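Local structure of diguanylate cyclase DosC (4ZVA) at residues A[84-89]-A[143-148]; A[70-75]-A[133-138]; A[31-36]-A[112-117]. The protein senses oxygen through a haem-bearing globin domain and, as a diguanylate cyclase, makes the second messenger cyclic di-GMP. All blocks are in the same frame, centred on the assembly; numbering follows the deposited sequence.

Contact 1: A[84-89]-A[143-148]; sequences QIQHTV and MEVMTR. With HEM (protoporphyrin IX containing Fe), chain C.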
loop_
_atom_site.group_PDB
_atom_site.type_symbol
_atom_site.label_atom_id
_atom_site.label_comp_id
_atom_site.label_asym_id
_atom_site.label_seq_id
_atom_site.Cartn_x
_atom_site.Cartn_y
_atom_site.Cartn_z
ATOM N N GLN A 84 5.361 14.605 11.955
ATOM C CA GLN A 84 5.210 16.038 11.721
ATOM C C GLN A 84 5.476 16.397 10.264
ATOM O O GLN A 84 4.853 17.307 9.717
ATOM C CB GLN A 84 6.147 16.834 12.632
ATOM C CG GLN A 84 5.711 16.864 14.084
ATOM C CD GLN A 84 4.312 17.427 14.256
ATOM O OE1 GLN A 84 3.943 18.412 13.614
ATOM N NE2 GLN A 84 3.523 16.798 15.118
ATOM N N ILE A 85 6.405 15.679 9.642
ATOM C CA ILE A 85 6.717 15.890 8.234
ATOM C C ILE A 85 5.510 15.582 7.352
ATOM O O ILE A 85 5.176 16.352 6.452
ATOM C CB ILE A 85 7.915 15.025 7.789
ATOM C CG1 ILE A 85 9.194 15.498 8.482
ATOM C CG2 ILE A 85 8.079 15.069 6.276
ATOM C CD1 ILE A 85 10.426 14.707 8.101
ATOM N N GLN A 86 4.848 14.460 7.626
ATOM C CA GLN A 86 3.677 14.061 6.852
ATOM C C GLN A 86 2.551 15.081 6.992
ATOM O O GLN A 86 1.843 15.372 6.028
ATOM C CB GLN A 86 3.184 12.676 7.285
ATOM C CG GLN A 86 4.276 11.626 7.419
ATOM C CD GLN A 86 5.218 11.592 6.230
ATOM O OE1 GLN A 86 4.793 11.679 5.077
ATOM N NE2 GLN A 86 6.510 11.464 6.508
ATOM N N HIS A 87 2.396 15.624 8.196
ATOM C CA HIS A 87 1.420 16.683 8.433
ATOM C C HIS A 87 1.732 17.910 7.586
ATOM O O HIS A 87 0.831 18.512 7.003
ATOM C CB HIS A 87 1.378 17.061 9.915
ATOM C CG HIS A 87 0.602 16.098 10.759
ATOM N ND1 HIS A 87 1.126 14.899 11.196
ATOM C CD2 HIS A 87 -0.663 16.152 11.238
ATOM C CE1 HIS A 87 0.219 14.261 11.913
ATOM N NE2 HIS A 87 -0.876 14.998 11.953
ATOM N N THR A 88 3.010 18.271 7.520
ATOM C CA THR A 88 3.448 19.416 6.728
ATOM C C THR A 88 3.130 19.210 5.250
ATOM O O THR A 88 2.634 20.117 4.580
ATOM C CB THR A 88 4.959 19.672 6.891
ATOM O OG1 THR A 88 5.251 19.956 8.266
ATOM C CG2 THR A 88 5.402 20.845 6.031
ATOM N N VAL A 89 3.410 18.010 4.751
ATOM C CA VAL A 89 3.139 17.673 3.358
ATOM C C VAL A 89 1.641 17.691 3.090
ATOM O O VAL A 89 1.188 18.131 2.031
ATOM C CB VAL A 89 3.703 16.288 2.992
ATOM C CG1 VAL A 89 3.426 15.970 1.533
ATOM C CG2 VAL A 89 5.191 16.234 3.276
ATOM N N MET A 143 1.786 7.113 4.586
ATOM C CA MET A 143 0.652 7.578 3.791
ATOM C C MET A 143 -0.577 7.812 4.660
ATOM O O MET A 143 -1.298 8.793 4.477
ATOM C CB MET A 143 0.304 6.584 2.683
ATOM C CG MET A 143 -0.974 6.960 1.941
ATOM S SD MET A 143 -1.286 6.013 0.444
ATOM C CE MET A 143 -1.668 4.407 1.134
ATOM N N GLU A 144 -0.815 6.909 5.604
ATOM C CA GLU A 144 -1.982 7.033 6.467
ATOM C C GLU A 144 -1.884 8.289 7.327
ATOM O O GLU A 144 -2.867 9.006 7.484
ATOM C CB GLU A 144 -2.148 5.797 7.352
ATOM C CG GLU A 144 -3.373 5.867 8.260
ATOM C CD GLU A 144 -3.648 4.564 8.989
ATOM O OE1 GLU A 144 -3.308 3.489 8.451
ATOM O OE2 GLU A 144 -4.193 4.615 10.112
ATOM N N VAL A 145 -0.698 8.564 7.864
ATOM C CA VAL A 145 -0.479 9.778 8.646
ATOM C C VAL A 145 -0.797 11.012 7.808
ATOM O O VAL A 145 -1.438 11.951 8.281
ATOM C CB VAL A 145 0.970 9.875 9.167
ATOM C CG1 VAL A 145 1.188 11.192 9.893
ATOM C CG2 VAL A 145 1.280 8.716 10.093
ATOM N N MET A 146 -0.354 10.995 6.555
ATOM C CA MET A 146 -0.573 12.109 5.640
ATOM C C MET A 146 -2.049 12.270 5.275
ATOM O O MET A 146 -2.573 13.384 5.252
ATOM C CB MET A 146 0.264 11.931 4.371
ATOM C CG MET A 146 0.224 13.124 3.434
ATOM S SD MET A 146 1.135 12.841 1.904
ATOM C CE MET A 146 2.770 12.498 2.553
ATOM N N THR A 147 -2.712 11.154 4.985
ATOM C CA THR A 147 -4.110 11.169 4.554
ATOM C C THR A 147 -5.049 11.534 5.703
ATOM O O THR A 147 -6.159 12.015 5.478
ATOM C CB THR A 147 -4.537 9.818 3.952
ATOM O OG1 THR A 147 -4.243 8.763 4.874
ATOM C CG2 THR A 147 -3.802 9.569 2.641
ATOM N N ARG A 148 -4.598 11.307 6.933
ATOM C CA ARG A 148 -5.367 11.668 8.121
ATOM C C ARG A 148 -5.271 13.162 8.422
ATOM O O ARG A 148 -4.919 13.559 9.534
ATOM C CB ARG A 148 -4.880 10.872 9.332
ATOM C CG ARG A 148 -5.235 9.395 9.341
ATOM C CD ARG A 148 -4.679 8.752 10.601
ATOM N NE ARG A 148 -5.514 8.976 11.776
ATOM C CZ ARG A 148 -5.259 8.460 12.973
ATOM N NH1 ARG A 148 -4.189 7.696 13.153
ATOM N NH2 ARG A 148 -6.067 8.714 13.995
HETATM C CHA HEM C . 4.733 19.010 -2.325
HETATM C CHB HEM C . 2.037 17.421 -6.031
HETATM C CHC HEM C . 2.057 13.010 -4.047
HETATM C CHD HEM C . 5.584 14.368 -1.019
HETATM C C1A HEM C . 4.038 18.976 -3.516
HETATM C C2A HEM C . 3.870 20.063 -4.465
HETATM C C3A HEM C . 3.129 19.613 -5.479
HETATM C C4A HEM C . 2.792 18.233 -5.218
HETATM C CMA HEM C . 2.694 20.417 -6.723
HETATM C CAA HEM C . 4.446 21.491 -4.353
HETATM C CBA HEM C . 5.968 21.429 -4.276
HETATM C CGA HEM C . 6.547 22.803 -4.472
HETATM O O1A HEM C . 5.911 23.629 -5.177
HETATM O O2A HEM C . 7.651 23.062 -3.929
HETATM C C1B HEM C . 1.824 16.078 -5.834
HETATM C C2B HEM C . 1.132 15.186 -6.740
HETATM C C3B HEM C . 1.136 13.958 -6.186
HETATM C C4B HEM C . 1.833 14.050 -4.921
HETATM C CMB HEM C . 0.523 15.649 -8.085
HETATM C CAB HEM C . 0.549 12.619 -6.704
HETATM C CBB HEM C . -0.041 12.454 -7.890
HETATM C C1C HEM C . 3.071 12.961 -3.117
HETATM C C2C HEM C . 3.595 11.767 -2.484
HETATM C C3C HEM C . 4.575 12.145 -1.639
HETATM C C4C HEM C . 4.692 13.588 -1.724
HETATM C CMC HEM C . 3.063 10.346 -2.784
HETATM C CAC HEM C . 5.477 11.291 -0.711
HETATM C CBC HEM C . 5.462 9.954 -0.660
HETATM C C1D HEM C . 5.691 15.743 -1.073
HETATM C C2D HEM C . 6.613 16.535 -0.288
HETATM C C3D HEM C . 6.350 17.992 -0.699
HETATM C C4D HEM C . 5.293 17.926 -1.683
HETATM C CMD HEM C . 7.645 16.003 0.731
HETATM C CAD HEM C . 7.042 19.273 -0.180
HETATM C CBD HEM C . 6.806 19.410 1.322
HETATM C CGD HEM C . 7.110 20.816 1.771
HETATM O O1D HEM C . 7.215 21.040 3.004
HETATM O O2D HEM C . 7.248 21.713 0.899
HETATM N NA HEM C . 3.361 17.876 -4.009
HETATM N NB HEM C . 2.240 15.356 -4.734
HETATM N NC HEM C . 3.762 14.050 -2.630
HETATM N ND HEM C . 4.935 16.595 -1.873
HETATM FE FE HEM C . 3.389 16.002 -3.140
#

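Contact 2: A[70-75]-A[133-138]; sequences NVLSAQ and HFSINS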
loop_
_atom_site.group_PDB
_atom_site.type_symbol
_atom_site.label_atom_id
_atom_site.label_comp_id
_atom_site.label_asym_id
_atom_site.label_seq_id
_atom_site.Cartn_x
_atom_site.Cartn_y
_atom_site.Cartn_z
ATOM N N ASN A 70 14.112 9.756 4.267
ATOM C CA ASN A 70 13.675 9.912 5.651
ATOM C C ASN A 70 12.774 8.772 6.112
ATOM O O ASN A 70 12.956 8.229 7.202
ATOM C CB ASN A 70 12.951 11.249 5.836
ATOM C CG ASN A 70 13.908 12.427 5.902
ATOM O OD1 ASN A 70 15.031 12.301 6.389
ATOM N ND2 ASN A 70 13.470 13.578 5.402
ATOM N N VAL A 71 11.830 8.385 5.262
ATOM C CA VAL A 71 10.870 7.343 5.612
ATOM C C VAL A 71 11.516 5.961 5.680
ATOM O O VAL A 71 11.340 5.234 6.656
ATOM C CB VAL A 71 9.698 7.310 4.611
ATOM C CG1 VAL A 71 8.856 6.054 4.803
ATOM C CG2 VAL A 71 8.844 8.556 4.764
ATOM N N LEU A 72 12.279 5.603 4.652
ATOM C CA LEU A 72 12.850 4.262 4.579
ATOM C C LEU A 72 14.033 4.073 5.533
ATOM O O LEU A 72 14.403 2.941 5.845
ATOM C CB LEU A 72 13.264 3.939 3.140
ATOM C CG LEU A 72 12.096 3.866 2.150
ATOM C CD1 LEU A 72 12.556 3.414 0.770
ATOM C CD2 LEU A 72 11.003 2.946 2.682
ATOM N N SER A 73 14.621 5.173 5.996
ATOM C CA SER A 73 15.737 5.105 6.942
ATOM C C SER A 73 15.294 5.382 8.376
ATOM O O SER A 73 16.121 5.669 9.242
ATOM C CB SER A 73 16.835 6.098 6.555
ATOM O OG SER A 73 17.158 5.993 5.181
ATOM N N ALA A 74 13.990 5.296 8.619
ATOM C CA ALA A 74 13.411 5.660 9.911
ATOM C C ALA A 74 13.996 4.892 11.090
ATOM O O ALA A 74 13.984 3.662 11.117
ATOM C CB ALA A 74 11.909 5.457 9.875
ATOM N N GLN A 75 14.507 5.634 12.066
ATOM C CA GLN A 75 14.858 5.064 13.357
ATOM C C GLN A 75 13.719 5.337 14.333
ATOM O O GLN A 75 12.863 6.181 14.063
ATOM C CB GLN A 75 16.176 5.641 13.871
ATOM C CG GLN A 75 17.329 5.461 12.895
ATOM C CD GLN A 75 17.441 4.037 12.374
ATOM O OE1 GLN A 75 17.617 3.091 13.143
ATOM N NE2 GLN A 75 17.338 3.880 11.057
ATOM N N HIS A 133 9.284 -5.697 2.295
ATOM C CA HIS A 133 8.219 -5.676 3.301
ATOM C C HIS A 133 8.312 -4.457 4.212
ATOM O O HIS A 133 7.336 -3.727 4.382
ATOM C CB HIS A 133 8.257 -6.950 4.144
ATOM C CG HIS A 133 7.364 -6.907 5.346
ATOM N ND1 HIS A 133 7.850 -6.927 6.634
ATOM C CD2 HIS A 133 6.016 -6.830 5.451
ATOM C CE1 HIS A 133 6.838 -6.875 7.485
ATOM N NE2 HIS A 133 5.716 -6.815 6.793
ATOM N N PHE A 134 9.488 -4.243 4.795
ATOM C CA PHE A 134 9.720 -3.078 5.644
ATOM C C PHE A 134 9.413 -1.787 4.898
ATOM O O PHE A 134 8.800 -0.872 5.447
ATOM C CB PHE A 134 11.163 -3.056 6.157
ATOM C CG PHE A 134 11.498 -1.834 6.965
ATOM C CD1 PHE A 134 11.123 -1.747 8.297
ATOM C CD2 PHE A 134 12.186 -0.773 6.399
ATOM C CE1 PHE A 134 11.426 -0.627 9.046
ATOM C CE2 PHE A 134 12.491 0.351 7.143
ATOM C CZ PHE A 134 12.111 0.425 8.469
ATOM N N SER A 135 9.833 -1.730 3.638
ATOM C CA SER A 135 9.628 -0.551 2.806
ATOM C C SER A 135 8.146 -0.308 2.531
ATOM O O SER A 135 7.674 0.820 2.626
ATOM C CB SER A 135 10.385 -0.690 1.484
ATOM O OG SER A 135 11.786 -0.782 1.705
ATOM N N ILE A 136 7.420 -1.364 2.178
ATOM C CA ILE A 136 5.990 -1.239 1.908
ATOM C C ILE A 136 5.246 -0.769 3.157
ATOM O O ILE A 136 4.455 0.173 3.101
ATOM C CB ILE A 136 5.375 -2.564 1.417
ATOM C CG1 ILE A 136 5.886 -2.902 0.015
ATOM C CG2 ILE A 136 3.857 -2.473 1.393
ATOM C CD1 ILE A 136 5.557 -1.849 -1.029
ATOM N N ASN A 137 5.511 -1.419 4.284
ATOM C CA ASN A 137 4.860 -1.060 5.537
ATOM C C ASN A 137 5.215 0.356 5.982
ATOM O O ASN A 137 4.374 1.070 6.525
ATOM C CB ASN A 137 5.222 -2.069 6.629
ATOM C CG ASN A 137 4.414 -3.349 6.530
ATOM O OD1 ASN A 137 3.763 -3.609 5.518
ATOM N ND2 ASN A 137 4.466 -4.163 7.575
ATOM N N SER A 138 6.460 0.760 5.744
ATOM C CA SER A 138 6.904 2.112 6.076
ATOM C C SER A 138 6.209 3.164 5.221
ATOM O O SER A 138 5.783 4.201 5.724
ATOM C CB SER A 138 8.423 2.237 5.908
ATOM O OG SER A 138 9.101 1.436 6.861
HETATM O O HOH W 1 9.812 3.668 8.364
#

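Contact 3: A[31-36]-A[112-117]; sequences HYLSIE and KILYPV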
loop_
_atom_site.group_PDB
_atom_site.type_symbol
_atom_site.label_atom_id
_atom_site.label_comp_id
_atom_site.label_asym_id
_atom_site.label_seq_id
_atom_site.Cartn_x
_atom_site.Cartn_y
_atom_site.Cartn_z
ATOM N N HIS A 31 17.186 9.414 -6.104
ATOM C CA HIS A 31 17.218 10.292 -7.267
ATOM C C HIS A 31 16.426 9.693 -8.427
ATOM O O HIS A 31 15.545 10.348 -8.986
ATOM C CB HIS A 31 18.664 10.563 -7.693
ATOM C CG HIS A 31 18.790 11.561 -8.803
ATOM N ND1 HIS A 31 18.340 12.860 -8.693
ATOM C CD2 HIS A 31 19.323 11.452 -10.043
ATOM C CE1 HIS A 31 18.586 13.505 -9.819
ATOM N NE2 HIS A 31 19.182 12.674 -10.655
ATOM N N TYR A 32 16.732 8.445 -8.771
ATOM C CA TYR A 32 15.997 7.740 -9.812
ATOM C C TYR A 32 14.508 7.682 -9.491
ATOM O O TYR A 32 13.667 7.927 -10.357
ATOM C CB TYR A 32 16.531 6.314 -9.993
ATOM C CG TYR A 32 15.522 5.385 -10.643
ATOM C CD1 TYR A 32 15.321 5.399 -12.016
ATOM C CD2 TYR A 32 14.754 4.513 -9.878
ATOM C CE1 TYR A 32 14.395 4.566 -12.613
ATOM C CE2 TYR A 32 13.823 3.677 -10.467
ATOM C CZ TYR A 32 13.649 3.707 -11.836
ATOM O OH TYR A 32 12.726 2.875 -12.428
ATOM N N LEU A 33 14.195 7.354 -8.241
ATOM C CA LEU A 33 12.813 7.176 -7.815
ATOM C C LEU A 33 12.001 8.459 -7.952
ATOM O O LEU A 33 10.883 8.432 -8.459
ATOM C CB LEU A 33 12.765 6.676 -6.369
ATOM C CG LEU A 33 13.222 5.236 -6.125
ATOM C CD1 LEU A 33 13.296 4.944 -4.639
ATOM C CD2 LEU A 33 12.288 4.251 -6.814
ATOM N N SER A 34 12.571 9.582 -7.525
ATOM C CA SER A 34 11.863 10.857 -7.587
ATOM C C SER A 34 11.588 11.284 -9.026
ATOM O O SER A 34 10.529 11.836 -9.328
ATOM C CB SER A 34 12.656 11.948 -6.859
ATOM O OG SER A 34 13.885 12.216 -7.514
ATOM N N ILE A 35 12.540 11.014 -9.914
ATOM C CA ILE A 35 12.401 11.371 -11.321
ATOM C C ILE A 35 11.354 10.511 -12.025
ATOM O O ILE A 35 10.485 11.028 -12.729
ATOM C CB ILE A 35 13.747 11.238 -12.055
ATOM C CG1 ILE A 35 14.758 12.237 -11.485
ATOM C CG2 ILE A 35 13.569 11.444 -13.553
ATOM C CD1 ILE A 35 16.168 12.001 -11.958
ATOM N N GLU A 36 11.436 9.200 -11.825
ATOM C CA GLU A 36 10.493 8.267 -12.433
ATOM C C GLU A 36 9.086 8.461 -11.865
ATOM O O GLU A 36 8.096 8.344 -12.586
ATOM C CB GLU A 36 10.966 6.823 -12.234
ATOM C CG GLU A 36 10.080 5.764 -12.884
ATOM C CD GLU A 36 10.141 5.774 -14.406
ATOM O OE1 GLU A 36 10.888 6.590 -14.985
ATOM O OE2 GLU A 36 9.435 4.952 -15.029
ATOM N N LYS A 112 5.207 0.925 -6.577
ATOM C CA LYS A 112 5.332 0.127 -7.789
ATOM C C LYS A 112 6.756 0.157 -8.348
ATOM O O LYS A 112 7.312 -0.883 -8.696
ATOM C CB LYS A 112 4.347 0.610 -8.853
ATOM C CG LYS A 112 4.476 -0.125 -10.179
ATOM C CD LYS A 112 3.507 0.407 -11.222
ATOM C CE LYS A 112 3.753 -0.243 -12.575
ATOM N NZ LYS A 112 2.792 0.230 -13.609
ATOM N N ILE A 113 7.338 1.348 -8.444
ATOM C CA ILE A 113 8.663 1.494 -9.044
ATOM C C ILE A 113 9.788 1.139 -8.076
ATOM O O ILE A 113 10.935 0.953 -8.488
ATOM C CB ILE A 113 8.889 2.925 -9.566
ATOM C CG1 ILE A 113 8.805 3.938 -8.423
ATOM C CG2 ILE A 113 7.885 3.249 -10.656
ATOM C CD1 ILE A 113 9.143 5.358 -8.847
ATOM N N LEU A 114 9.460 1.049 -6.791
ATOM C CA LEU A 114 10.444 0.687 -5.777
ATOM C C LEU A 114 10.836 -0.784 -5.889
ATOM O O LEU A 114 11.988 -1.143 -5.654
ATOM C CB LEU A 114 9.909 0.975 -4.370
ATOM C CG LEU A 114 10.826 0.547 -3.217
ATOM C CD1 LEU A 114 12.170 1.268 -3.292
ATOM C CD2 LEU A 114 10.165 0.769 -1.864
ATOM N N TYR A 115 9.874 -1.632 -6.243
ATOM C CA TYR A 115 10.122 -3.073 -6.287
ATOM C C TYR A 115 11.231 -3.482 -7.271
ATOM O O TYR A 115 12.130 -4.226 -6.882
ATOM C CB TYR A 115 8.831 -3.836 -6.615
ATOM C CG TYR A 115 9.036 -5.328 -6.760
ATOM C CD1 TYR A 115 9.123 -6.147 -5.643
ATOM C CD2 TYR A 115 9.139 -5.918 -8.014
ATOM C CE1 TYR A 115 9.312 -7.511 -5.768
ATOM C CE2 TYR A 115 9.327 -7.282 -8.149
ATOM C CZ TYR A 115 9.410 -8.072 -7.023
ATOM O OH TYR A 115 9.595 -9.431 -7.150
ATOM N N PRO A 116 11.180 -3.011 -8.537
ATOM C CA PRO A 116 12.250 -3.436 -9.452
ATOM C C PRO A 116 13.642 -3.000 -8.991
ATOM O O PRO A 116 14.630 -3.669 -9.294
ATOM C CB PRO A 116 11.878 -2.749 -10.769
ATOM C CG PRO A 116 10.422 -2.496 -10.669
ATOM C CD PRO A 116 10.185 -2.176 -9.232
ATOM N N VAL A 117 13.710 -1.887 -8.268
ATOM C CA VAL A 117 14.968 -1.404 -7.710
ATOM C C VAL A 117 15.500 -2.378 -6.659
ATOM O O VAL A 117 16.688 -2.701 -6.637
ATOM C CB VAL A 117 14.797 -0.003 -7.087
ATOM C CG1 VAL A 117 15.988 0.350 -6.212
ATOM C CG2 VAL A 117 14.613 1.033 -8.179
HETATM O O HOH W 2 11.661 1.082 -11.022
#

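Contact 1: A[84-89]-A[143-148]
Where Gln86 and Met146 come together, segments 84-89 and 143-147, of helices 79-96 and 125-147, cross at -48°, their axes 8.2 Å apart and the two CA atoms 4.8 Å from each other. Gln86 presses its aliphatic part on Val145, CB lying 3.6 Å from CG1 of the valine, and the two side chains meet at about a right angle. The same methyl of Val145 serves His87, standing 3.8 Å from CE1 of its imidazole, whose ND1 is turned back to bond Ile83 O. The bend at chi2 (-48°) folds the glutamine amide back along its own helix, where NE2 donates to Leu82 O, while OE1 accepts from Trp67 NE1; this pair of bonds fixes the buried amide. The crossing belongs to the all-helical globin fold, here of the protoglobin family, and borders the haem pocket. Met146 runs extended until chi3, where its CE swings to 3.3 Å from Gln86 OE1 and 3.7 Å from Val89 CG1. That valine methyl also faces the porphyrin, 3.5 Å from haem C1D, while Val89 CG2 lies as close to the haem methyl CMD. Phe107 and Val103 of helix 100-119 also cover Met146.

Contact 2: A[70-75]-A[133-138]
In Leu72, CG stands anti to the carbonyl carbon (chi1 -65°), and chi2 (-175°) carries CD1 on in the extended direction and turns the other methyl, CD2, to helix 125-147, 3.8 Å from Ser135 CA. Phe134, with CG anti to its own backbone N (chi1 176°), extends its ring the opposite way, and the CE2 edge comes 3.5 Å from Leu72 O, the carbonyl oxygen lying near the ring plane. Leucine and phenylalanine are thus exchanged between the two segments, a methyl set on one backbone and a ring edge set against the other. Val71 adds CG1, 3.7 Å from Ser138 O.

The hydroxyl of Ser138 sits over the centre of the Phe134 ring, 3.5 Å above its plane, and donates to Phe134 O across 2.7 Å. That carbonyl also takes Ser138 N, the two donors reaching it from opposite faces of its plane. The serine oxygen in turn accepts from a water at 2.8 Å, which gives its other proton to Val71 O, so a single water spans the two segments, between which no direct hydrogen bond forms. Ser135 OG bonds back to Val131 O within its own helix, and Leu72 CD2 packs against the small side chain as a whole.

Ala22 of helix 16-43 also touches the Phe134 ring, and Leu10 of helix 2-13 lies on Ser138. Small serines facing a leucine and a valine, with a bridging water at the end of helix 54-72, make this a helix-to-helix junction in the interior of the all-helical protoglobin fold.

Contact 3: A[31-36]-A[112-117]
Segments 31-36 and 112-117, on helices 16-43 and 100-119 of the globin fold, pass each other at 146° between their directions, with axes 10.4 Å apart, a spacing bridged by Ile113, Leu33, Val117 and the Tyr32 ring. Ile113 fills the middle. Its CG1 takes the crowded position between the backbone N and the carbonyl carbon (chi1 61°), from which CD1 reaches Leu33 O at 3.6 Å and CG1 itself lies 3.8 Å from Leu33 CD2; the two side chains slide past each other in opposite directions. The other branch, CG2, lies against Glu36 CG at 4.0 Å, and the carboxylate of that glutamate turns aside to a salt bridge with Arg39. A glycine in place of Ile113 would probably leave Leu33 and the aliphatic part of Glu36 without their shared partner and open a gap between the helices.

At one end of the contact, the Tyr32 ring has CE2 3.6 Å from Val117 CG2, while Glu36 CB sits over one ring face, toward the rim. Near the plane of the same ring a water lies 2.5 Å from Tyr32 OH and donates to Ile113 O at 2.6 Å, linking the helices at the more exposed side of the contact. On the inner side, Leu33 CD1 meets Leu114 CD1. Beyond it Leu33 rests on Ile68 of helix 54-72, and Leu114 continues to Ser135 and Ile139 of helix 125-147.

How the contacts relate
Contacts 1 and 2 use different parts of helix 125-147, residues 143-147 and 133-138, against helix 79-96 and the end of helix 54-72 respectively; their centres are 15 Å apart, and Gln86 NE2 touches Val71 CG2 at 4.1 Å. Contact 3 is also 15 Å from contact 2 and joins it through Leu114 CD2, 3.7 Å from Ser135 CB, but its nearest atoms are about 11 Å from those of contact 1, on the opposite side of the chain's centre. Closeness to the haem falls in step: Thr88 and Val89 touch it, whereas the side chains of Val71 and Leu33 lie about 7 and 10 Å away. All three contacts also reach the second subunit.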